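Local coordinates for glutamyl endopeptidase (Staphylococcus epidermidis, PDB 6PYM), which cleaves proteins as a secreted serine endopeptidase, cutting preferentially after glutamate and aspartate, at residues A[63-68]-A[106-111]; A[130-135]-A[141-146]; A[149-154]-A[159-164]. The protein carries 1 engineered substitution. All blocks are in the same frame, centred on the assembly; numbering follows the deposited sequence.

Interaction 1 (A[63-68]-A[106-111]); sequences ISVHPS and QHIGQV
The methyl end of I108 bridges V65 and P67, two residues of strand 64-67 whose side chains point the same way, toward the short helix 108-111. CD1 of I108 lies 4.0 Å from CG1 of V65 and equally 4.0 Å from CG of P67, while the proline ring also leans on the isoleucine CG1. An extended isoleucine makes this reach possible: its CG1 stands anti to the backbone N (chi1 -167°), and the next torsion carries CD1 straight on. V65 and I108 meet at roughly a right angle. F80 of strand 80-87 and V99 of strand 95-99 also touch I108, and V65, P67 and I108 are all buried.

V111 forms the loose margin of the contact: it points toward the strand but its side chain comes no nearer than 4.5 Å, and it is partly exposed. The open side belongs to Q110, whose side chain is exposed. Q110 nevertheless has a job there: its OE1 turns back to accept from the backbone N of H107 at 3.0 Å, with an almost straight N-H...O angle of 176°, the donor lying above the amide plane. H107 is the N-cap residue, and its ring ND1 bonds to N44. The arrangement belongs to the six-stranded antiparallel barrel of a chymotrypsin-like protease, with one helical turn packed against strand 64-67 of the closed barrel.

Interaction 2 (A[130-135]-A[141-146]); sequences TVTGYP and ATMWES
T132 sets OG1 anti to its own carbonyl carbon (chi1 -59°), beside the backbone N, and E145 sends CG anti to its backbone N (chi1 175°); between them these torsions bring T132 OG1 to 3.4 Å from CG of the glutamate. The T130 side chain crosses the glutamate at a slant, its CG2 3.8 Å from E145 CG. One water ties the polar ends together, bonding to OG1 of both threonines and donating to E145 OE2, which also binds the hydroxyl of Y19.

The backbones form a regular antiparallel pairing of strands 128-133 and 143-154, a beta hairpin in the second sheet of this chymotrypsin-like S1B protease. V131 and S146 form a hydrogen-bonded pair with both N-to-O distances (V131 N to S146 O, S146 N to V131 O) at 2.9 Å. T132 and E145 are the non-hydrogen-bonded pair that follows, and G133 and W144 bond twice again. A second water donates to both V131 O and W144 O, giving each carbonyl a partner beyond its strand bond.

At the loop end of the hairpin the Y134 ring meets the backbone of A141 and T142, just before the other strand: its CD1 is 3.1 Å from T142 O, and A141 O approaches the ring edge near its plane. M143, bent at its last torsion, brings CE to 3.2 Å from Y134 OH, whose hydrogen-bond partner is the backbone O of A69. P135 crosses W144 at about a right angle, with CG 3.8 Å from CD1 of the indole. The indole NE1 bonds to T142 OG1 at 2.8 Å, exactly in the ring plane, which fixes the rotation of the tryptophan; T142 OG1 in turn is bonded to P139 O.

Interaction 3 (A[149-154]-A[159-164]); sequences KVVYIG and RYDLST
V151 and Y152 both stand opposite R159, a classic beta bulge in the hairpin of strands 143-154 and 157-160. The carbonyl O of R159 takes the N-H of V151 at 2.8 Å, and a weak second bond comes from Y152 N. The return bond runs from R159 N to Y152 O at 2.9 Å, closing the hydrogen-bonded pair. Past the bulge the register has slipped by one, and V150 faces Y160 as a non-hydrogen-bonded pair.

On the face that carries Y152 and R159 the two side chains lie side by side and point the same way. The guanidinium rests flat on the tyrosine, planes 20° apart; CZ of R159 is 4.4 Å from the centroid of the Y152 ring, close to the ring normal, which makes a cation-pi stack. NH1 sits over the middle of the ring. Nearer the backbone, CD of R159 packs on Y152 CB at 3.8 Å, so the aliphatic chain is held as well as the charged end. V151, next to them, lays CG2 against the arginine's CB.

Further along, K149 and D161 extend the pairing with a side chain in place of a backbone carbonyl. K149 O accepts from D161 N at 3.1 Å, and D161 folds its carboxylate back (chi1 71°) to receive the amide: K149 N approaches D161 OD1 at 2.9 Å from above the carboxylate plane.

Two residues outside the segments also hold the arginine. E157 forms a salt bridge with R159 NE, and Y192 adds another cation-pi contact. The aspartate has its own outer partner, for ND2 of N5 bonds the same OD1 that receives K149 N.

In the fold
Following the chain from the N terminus, interaction 1 closes a long loop that runs from strand 64-67 through strands 80-87 and 95-99 to helix 108-111, and fastens the helix onto the first barrel. Interactions 2 and 3 then close two short hairpin connections, with five and four residues between their segments, in succession along the second sheet, sharing strand 143-154. The three contacts come in series; none nests in or crosses another. S68 packs against Y134 and M143, so interactions 1 and 2 meet between the two sheets. S146 OG probably bonds to S163 O, linking interactions 2 and 3, while interactions 1 and 3 lie about 28 Å apart, centre to centre.

Interaction 1 (A[63-68]-A[106-111])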
loop_
_atom_site.group_PDB
_atom_site.type_symbol
_atom_site.label_atom_id
_atom_site.label_comp_id
_atom_site.label_asym_id
_atom_site.label_seq_id
_atom_site.Cartn_x
_atom_site.Cartn_y
_atom_site.Cartn_z
ATOM N N ILE A 63 -3.912 8.655 12.774
ATOM C CA ILE A 63 -3.154 8.133 11.640
ATOM C C ILE A 63 -2.727 9.290 10.748
ATOM O O ILE A 63 -3.573 10.053 10.266
ATOM C CB ILE A 63 -3.980 7.117 10.841
ATOM C CG1 ILE A 63 -4.540 6.039 11.767
ATOM C CG2 ILE A 63 -3.122 6.502 9.752
ATOM C CD1 ILE A 63 -5.514 5.115 11.077
ATOM N N SER A 64 -1.425 9.402 10.498
ATOM C CA SER A 64 -0.876 10.344 9.531
ATOM C C SER A 64 -0.462 9.596 8.268
ATOM O O SER A 64 0.236 8.579 8.342
ATOM C CB SER A 64 0.352 11.045 10.104
ATOM O OG SER A 64 0.016 11.920 11.168
ATOM N N VAL A 65 -0.853 10.129 7.116
ATOM C CA VAL A 65 -0.553 9.536 5.813
ATOM C C VAL A 65 0.272 10.535 5.022
ATOM O O VAL A 65 -0.165 11.671 4.805
ATOM C CB VAL A 65 -1.837 9.187 5.048
ATOM C CG1 VAL A 65 -1.501 8.612 3.676
ATOM C CG2 VAL A 65 -2.695 8.223 5.854
ATOM N N HIS A 66 1.443 10.106 4.563
ATOM C CA HIS A 66 2.370 10.964 3.828
ATOM C C HIS A 66 2.584 10.357 2.445
ATOM O O HIS A 66 3.468 9.505 2.263
ATOM C CB HIS A 66 3.708 11.058 4.567
ATOM C CG HIS A 66 3.636 11.687 5.931
ATOM N ND1 HIS A 66 3.338 10.997 7.089
ATOM C CD2 HIS A 66 3.900 12.959 6.316
ATOM C CE1 HIS A 66 3.403 11.823 8.124
ATOM N NE2 HIS A 66 3.741 13.018 7.679
ATOM N N PRO A 67 1.805 10.754 1.441
ATOM C CA PRO A 67 2.026 10.201 0.100
ATOM C C PRO A 67 3.341 10.720 -0.450
ATOM O O PRO A 67 3.698 11.886 -0.258
ATOM C CB PRO A 67 0.833 10.734 -0.703
ATOM C CG PRO A 67 0.469 12.015 -0.012
ATOM C CD PRO A 67 0.759 11.795 1.452
ATOM N N SER A 68 4.079 9.840 -1.117
ATOM C CA SER A 68 5.336 10.204 -1.763
ATOM C C SER A 68 6.428 10.563 -0.772
ATOM O O SER A 68 7.383 11.256 -1.145
ATOM C CB SER A 68 5.192 11.343 -2.793
ATOM O OG SER A 68 3.894 11.437 -3.359
ATOM N N GLN A 106 -6.608 20.785 0.074
ATOM C CA GLN A 106 -6.333 19.883 -1.036
ATOM C C GLN A 106 -6.662 18.457 -0.620
ATOM O O GLN A 106 -6.433 18.064 0.524
ATOM C CB GLN A 106 -4.858 19.944 -1.428
ATOM C CG GLN A 106 -4.360 21.317 -1.820
ATOM C CD GLN A 106 -2.853 21.348 -1.963
ATOM O OE1 GLN A 106 -2.124 20.963 -1.048
ATOM N NE2 GLN A 106 -2.377 21.798 -3.115
ATOM N N HIS A 107 -7.205 17.690 -1.553
ATOM C CA HIS A 107 -7.510 16.290 -1.303
ATOM C C HIS A 107 -6.335 15.428 -1.740
ATOM O O HIS A 107 -5.588 15.783 -2.651
ATOM C CB HIS A 107 -8.778 15.900 -2.051
ATOM C CG HIS A 107 -9.967 16.721 -1.661
ATOM N ND1 HIS A 107 -10.866 16.318 -0.698
ATOM C CD2 HIS A 107 -10.386 17.940 -2.081
ATOM C CE1 HIS A 107 -11.799 17.244 -0.554
ATOM N NE2 HIS A 107 -11.529 18.238 -1.381
ATOM N N ILE A 108 -6.170 14.283 -1.076
ATOM C CA ILE A 108 -4.979 13.471 -1.318
ATOM C C ILE A 108 -4.902 13.024 -2.774
ATOM O O ILE A 108 -3.820 13.002 -3.370
ATOM C CB ILE A 108 -4.888 12.302 -0.317
ATOM C CG1 ILE A 108 -3.504 11.656 -0.374
ATOM C CG2 ILE A 108 -5.993 11.271 -0.541
ATOM C CD1 ILE A 108 -3.231 10.739 0.793
ATOM N N GLY A 109 -6.044 12.701 -3.379
ATOM C CA GLY A 109 -6.068 12.279 -4.763
ATOM C C GLY A 109 -5.980 13.391 -5.775
ATOM O O GLY A 109 -6.043 13.130 -6.979
ATOM N N GLN A 110 -5.848 14.630 -5.307
ATOM C CA GLN A 110 -5.496 15.770 -6.139
ATOM C C GLN A 110 -4.007 16.058 -6.119
ATOM O O GLN A 110 -3.469 16.536 -7.123
ATOM C CB GLN A 110 -6.230 17.026 -5.651
ATOM C CG GLN A 110 -7.744 16.986 -5.815
ATOM C CD GLN A 110 -8.444 18.197 -5.208
ATOM O OE1 GLN A 110 -7.960 18.803 -4.247
ATOM N NE2 GLN A 110 -9.591 18.555 -5.776
ATOM N N VAL A 111 -3.325 15.776 -5.006
ATOM C CA VAL A 111 -1.906 16.094 -4.902
ATOM C C VAL A 111 -1.031 15.015 -5.517
ATOM O O VAL A 111 0.107 15.302 -5.910
ATOM C CB VAL A 111 -1.488 16.425 -3.457
ATOM C CG1 VAL A 111 -2.383 17.515 -2.878
ATOM C CG2 VAL A 111 -1.481 15.184 -2.565
#

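Interaction 2 (A[130-135]-A[141-146])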
loop_
_atom_site.group_PDB
_atom_site.type_symbol
_atom_site.label_atom_id
_atom_site.label_comp_id
_atom_site.label_asym_id
_atom_site.label_seq_id
_atom_site.Cartn_x
_atom_site.Cartn_y
_atom_site.Cartn_z
ATOM N N THR A 130 6.624 -6.030 -8.351
ATOM C CA THR A 130 7.319 -5.290 -7.311
ATOM C C THR A 130 6.382 -5.047 -6.139
ATOM O O THR A 130 5.158 -5.010 -6.297
ATOM C CB THR A 130 7.846 -3.939 -7.809
ATOM O OG1 THR A 130 6.778 -3.186 -8.401
ATOM C CG2 THR A 130 8.962 -4.129 -8.826
ATOM N N VAL A 131 6.970 -4.880 -4.957
ATOM C CA VAL A 131 6.264 -4.405 -3.770
ATOM C C VAL A 131 7.022 -3.180 -3.294
ATOM O O VAL A 131 8.228 -3.263 -3.029
ATOM C CB VAL A 131 6.163 -5.483 -2.676
ATOM C CG1 VAL A 131 5.573 -4.900 -1.390
ATOM C CG2 VAL A 131 5.296 -6.617 -3.170
ATOM N N THR A 132 6.327 -2.054 -3.185
ATOM C CA THR A 132 6.988 -0.779 -2.953
ATOM C C THR A 132 6.337 -0.079 -1.774
ATOM O O THR A 132 5.110 0.040 -1.717
ATOM C CB THR A 132 6.970 0.059 -4.229
ATOM O OG1 THR A 132 7.649 -0.690 -5.241
ATOM C CG2 THR A 132 7.662 1.412 -4.029
ATOM N N GLY A 133 7.158 0.361 -0.831
ATOM C CA GLY A 133 6.648 0.910 0.406
ATOM C C GLY A 133 7.784 1.260 1.337
ATOM O O GLY A 133 8.872 1.618 0.870
ATOM N N TYR A 134 7.544 1.150 2.643
ATOM C CA TYR A 134 8.376 1.785 3.667
ATOM C C TYR A 134 8.870 0.759 4.683
ATOM O O TYR A 134 8.373 0.695 5.813
ATOM C CB TYR A 134 7.605 2.942 4.310
ATOM C CG TYR A 134 7.360 4.060 3.325
ATOM C CD1 TYR A 134 8.309 5.054 3.156
ATOM C CD2 TYR A 134 6.218 4.091 2.524
ATOM C CE1 TYR A 134 8.135 6.059 2.235
ATOM C CE2 TYR A 134 6.031 5.105 1.603
ATOM C CZ TYR A 134 6.988 6.087 1.469
ATOM O OH TYR A 134 6.779 7.093 0.548
ATOM N N PRO A 135 9.869 -0.048 4.317
ATOM C CA PRO A 135 10.392 -1.058 5.249
ATOM C C PRO A 135 11.097 -0.436 6.443
ATOM O O PRO A 135 11.884 0.502 6.308
ATOM C CB PRO A 135 11.389 -1.846 4.389
ATOM C CG PRO A 135 11.808 -0.879 3.317
ATOM C CD PRO A 135 10.558 -0.091 3.018
ATOM N N ALA A 141 10.669 6.565 6.792
ATOM C CA ALA A 141 9.977 7.247 5.703
ATOM C C ALA A 141 10.750 7.241 4.392
ATOM O O ALA A 141 10.500 8.089 3.530
ATOM C CB ALA A 141 9.538 8.664 6.092
ATOM N N THR A 142 11.673 6.296 4.205
ATOM C CA THR A 142 12.313 6.103 2.914
ATOM C C THR A 142 11.602 5.005 2.128
ATOM O O THR A 142 11.211 3.973 2.684
ATOM C CB THR A 142 13.817 5.811 3.023
ATOM O OG1 THR A 142 14.060 4.611 3.787
ATOM C CG2 THR A 142 14.554 6.997 3.657
ATOM N N MET A 143 11.421 5.251 0.835
ATOM C CA MET A 143 10.646 4.370 -0.030
ATOM C C MET A 143 11.577 3.398 -0.744
ATOM O O MET A 143 12.607 3.815 -1.297
ATOM C CB MET A 143 9.871 5.206 -1.049
ATOM C CG MET A 143 8.921 4.377 -1.891
ATOM S SD MET A 143 8.200 5.227 -3.314
ATOM C CE MET A 143 7.278 6.556 -2.528
ATOM N N TRP A 144 11.219 2.112 -0.732
ATOM C CA TRP A 144 12.031 1.056 -1.317
ATOM C C TRP A 144 11.154 0.158 -2.169
ATOM O O TRP A 144 10.022 -0.170 -1.792
ATOM C CB TRP A 144 12.742 0.205 -0.231
ATOM C CG TRP A 144 13.708 1.017 0.536
ATOM C CD1 TRP A 144 13.416 1.991 1.442
ATOM C CD2 TRP A 144 15.135 0.973 0.435
ATOM N NE1 TRP A 144 14.577 2.572 1.909
ATOM C CE2 TRP A 144 15.643 1.963 1.301
ATOM C CE3 TRP A 144 16.032 0.198 -0.306
ATOM C CZ2 TRP A 144 17.014 2.184 1.462
ATOM C CZ3 TRP A 144 17.388 0.432 -0.157
ATOM C CH2 TRP A 144 17.862 1.410 0.726
ATOM N N GLU A 145 11.686 -0.257 -3.309
ATOM C CA GLU A 145 11.034 -1.171 -4.230
ATOM C C GLU A 145 11.726 -2.526 -4.152
ATOM O O GLU A 145 12.954 -2.615 -4.293
ATOM C CB GLU A 145 11.162 -0.616 -5.643
ATOM C CG GLU A 145 10.647 -1.504 -6.740
ATOM C CD GLU A 145 10.763 -0.827 -8.092
ATOM O OE1 GLU A 145 11.850 -0.904 -8.712
ATOM O OE2 GLU A 145 9.787 -0.177 -8.519
ATOM N N SER A 146 10.942 -3.577 -3.940
ATOM C CA SER A 146 11.432 -4.946 -3.844
ATOM C C SER A 146 10.925 -5.742 -5.038
ATOM O O SER A 146 9.739 -5.673 -5.371
ATOM C CB SER A 146 10.932 -5.570 -2.543
ATOM O OG SER A 146 11.456 -6.879 -2.412
HETATM O O HOH W 1 7.198 -0.488 -7.955
HETATM O O HOH W 2 9.471 -2.563 -0.478
HETATM O O HOH W 3 11.053 2.956 5.217
#

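Interaction 3 (A[149-154]-A[159-164])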
loop_
_atom_site.group_PDB
_atom_site.type_symbol
_atom_site.label_atom_id
_atom_site.label_comp_id
_atom_site.label_asym_id
_atom_site.label_seq_id
_atom_site.Cartn_x
_atom_site.Cartn_y
_atom_site.Cartn_z
ATOM N N LYS A 149 8.815 -12.448 -7.921
ATOM C CA LYS A 149 7.817 -13.144 -8.721
ATOM C C LYS A 149 6.669 -13.655 -7.864
ATOM O O LYS A 149 6.839 -14.009 -6.694
ATOM C CB LYS A 149 8.431 -14.357 -9.440
ATOM C CG LYS A 149 9.433 -14.018 -10.538
ATOM C CD LYS A 149 10.031 -15.293 -11.129
ATOM C CE LYS A 149 10.753 -15.020 -12.436
ATOM N NZ LYS A 149 9.789 -14.703 -13.526
ATOM N N VAL A 150 5.495 -13.729 -8.490
ATOM C CA VAL A 150 4.332 -14.357 -7.875
ATOM C C VAL A 150 4.560 -15.858 -7.768
ATOM O O VAL A 150 4.979 -16.509 -8.735
ATOM C CB VAL A 150 3.087 -14.076 -8.726
ATOM C CG1 VAL A 150 1.865 -14.798 -8.155
ATOM C CG2 VAL A 150 2.841 -12.578 -8.856
ATOM N N VAL A 151 4.258 -16.431 -6.607
ATOM C CA VAL A 151 4.394 -17.872 -6.418
ATOM C C VAL A 151 3.084 -18.581 -6.112
ATOM O O VAL A 151 3.050 -19.819 -6.165
ATOM C CB VAL A 151 5.469 -18.238 -5.369
ATOM C CG1 VAL A 151 6.826 -17.657 -5.759
ATOM C CG2 VAL A 151 5.051 -17.792 -3.970
ATOM N N TYR A 152 2.009 -17.859 -5.807
ATOM C CA TYR A 152 0.753 -18.481 -5.415
ATOM C C TYR A 152 -0.363 -17.466 -5.589
ATOM O O TYR A 152 -0.199 -16.296 -5.237
ATOM C CB TYR A 152 0.796 -18.915 -3.942
ATOM C CG TYR A 152 -0.501 -19.485 -3.400
ATOM C CD1 TYR A 152 -1.478 -18.660 -2.855
ATOM C CD2 TYR A 152 -0.728 -20.852 -3.401
ATOM C CE1 TYR A 152 -2.661 -19.184 -2.351
ATOM C CE2 TYR A 152 -1.902 -21.384 -2.892
ATOM C CZ TYR A 152 -2.863 -20.546 -2.378
ATOM O OH TYR A 152 -4.034 -21.081 -1.878
ATOM N N ILE A 153 -1.499 -17.926 -6.115
ATOM C CA ILE A 153 -2.724 -17.130 -6.179
ATOM C C ILE A 153 -3.874 -18.043 -5.773
ATOM O O ILE A 153 -4.083 -19.093 -6.391
ATOM C CB ILE A 153 -2.990 -16.564 -7.585
ATOM C CG1 ILE A 153 -1.800 -15.763 -8.118
ATOM C CG2 ILE A 153 -4.246 -15.701 -7.579
ATOM C CD1 ILE A 153 -1.955 -15.348 -9.574
ATOM N N GLY A 154 -4.611 -17.663 -4.739
ATOM C CA GLY A 154 -5.745 -18.463 -4.316
ATOM C C GLY A 154 -6.719 -17.646 -3.501
ATOM O O GLY A 154 -6.337 -17.082 -2.472
ATOM N N ARG A 159 0.836 -14.627 -3.112
ATOM C CA ARG A 159 2.128 -14.740 -2.452
ATOM C C ARG A 159 3.256 -14.565 -3.452
ATOM O O ARG A 159 3.094 -14.807 -4.652
ATOM C CB ARG A 159 2.283 -16.106 -1.779
ATOM C CG ARG A 159 1.218 -16.399 -0.746
ATOM C CD ARG A 159 1.286 -17.841 -0.298
ATOM N NE ARG A 159 0.265 -18.117 0.706
ATOM C CZ ARG A 159 -0.083 -19.334 1.113
ATOM N NH1 ARG A 159 0.505 -20.408 0.601
ATOM N NH2 ARG A 159 -1.027 -19.476 2.031
ATOM N N TYR A 160 4.422 -14.178 -2.932
ATOM C CA TYR A 160 5.568 -13.877 -3.779
ATOM C C TYR A 160 6.866 -14.202 -3.051
ATOM O O TYR A 160 6.897 -14.384 -1.828
ATOM C CB TYR A 160 5.557 -12.421 -4.279
ATOM C CG TYR A 160 4.889 -11.444 -3.335
ATOM C CD1 TYR A 160 5.523 -10.998 -2.175
ATOM C CD2 TYR A 160 3.625 -10.960 -3.614
ATOM C CE1 TYR A 160 4.900 -10.101 -1.329
ATOM C CE2 TYR A 160 2.992 -10.076 -2.774
ATOM C CZ TYR A 160 3.627 -9.643 -1.633
ATOM O OH TYR A 160 2.972 -8.755 -0.816
ATOM N N ASP A 161 7.949 -14.246 -3.833
ATOM C CA ASP A 161 9.266 -14.672 -3.362
ATOM C C ASP A 161 10.209 -13.509 -3.064
ATOM O O ASP A 161 11.389 -13.738 -2.775
ATOM C CB ASP A 161 9.911 -15.657 -4.351
ATOM C CG ASP A 161 10.353 -15.004 -5.658
ATOM O OD1 ASP A 161 10.255 -13.777 -5.827
ATOM O OD2 ASP A 161 10.828 -15.749 -6.548
ATOM N N LEU A 162 9.721 -12.279 -3.117
ATOM C CA LEU A 162 10.523 -11.096 -2.854
ATOM C C LEU A 162 10.498 -10.760 -1.364
ATOM O O LEU A 162 9.566 -11.118 -0.640
ATOM C CB LEU A 162 10.013 -9.918 -3.687
ATOM C CG LEU A 162 8.538 -9.538 -3.540
ATOM C CD1 LEU A 162 8.310 -8.544 -2.397
ATOM C CD2 LEU A 162 7.975 -8.999 -4.859
ATOM N N SER A 163 11.540 -10.065 -0.909
ATOM C CA SER A 163 11.706 -9.742 0.505
ATOM C C SER A 163 10.958 -8.473 0.917
ATOM O O SER A 163 10.846 -7.509 0.153
ATOM C CB SER A 163 13.184 -9.555 0.826
ATOM O OG SER A 163 13.905 -10.772 0.760
ATOM N N THR A 164 10.467 -8.481 2.160
ATOM C CA THR A 164 9.840 -7.326 2.792
ATOM C C THR A 164 10.215 -7.340 4.268
ATOM O O THR A 164 10.644 -8.364 4.802
ATOM C CB THR A 164 8.308 -7.370 2.677
ATOM O OG1 THR A 164 7.816 -8.503 3.397
ATOM C CG2 THR A 164 7.849 -7.468 1.227
#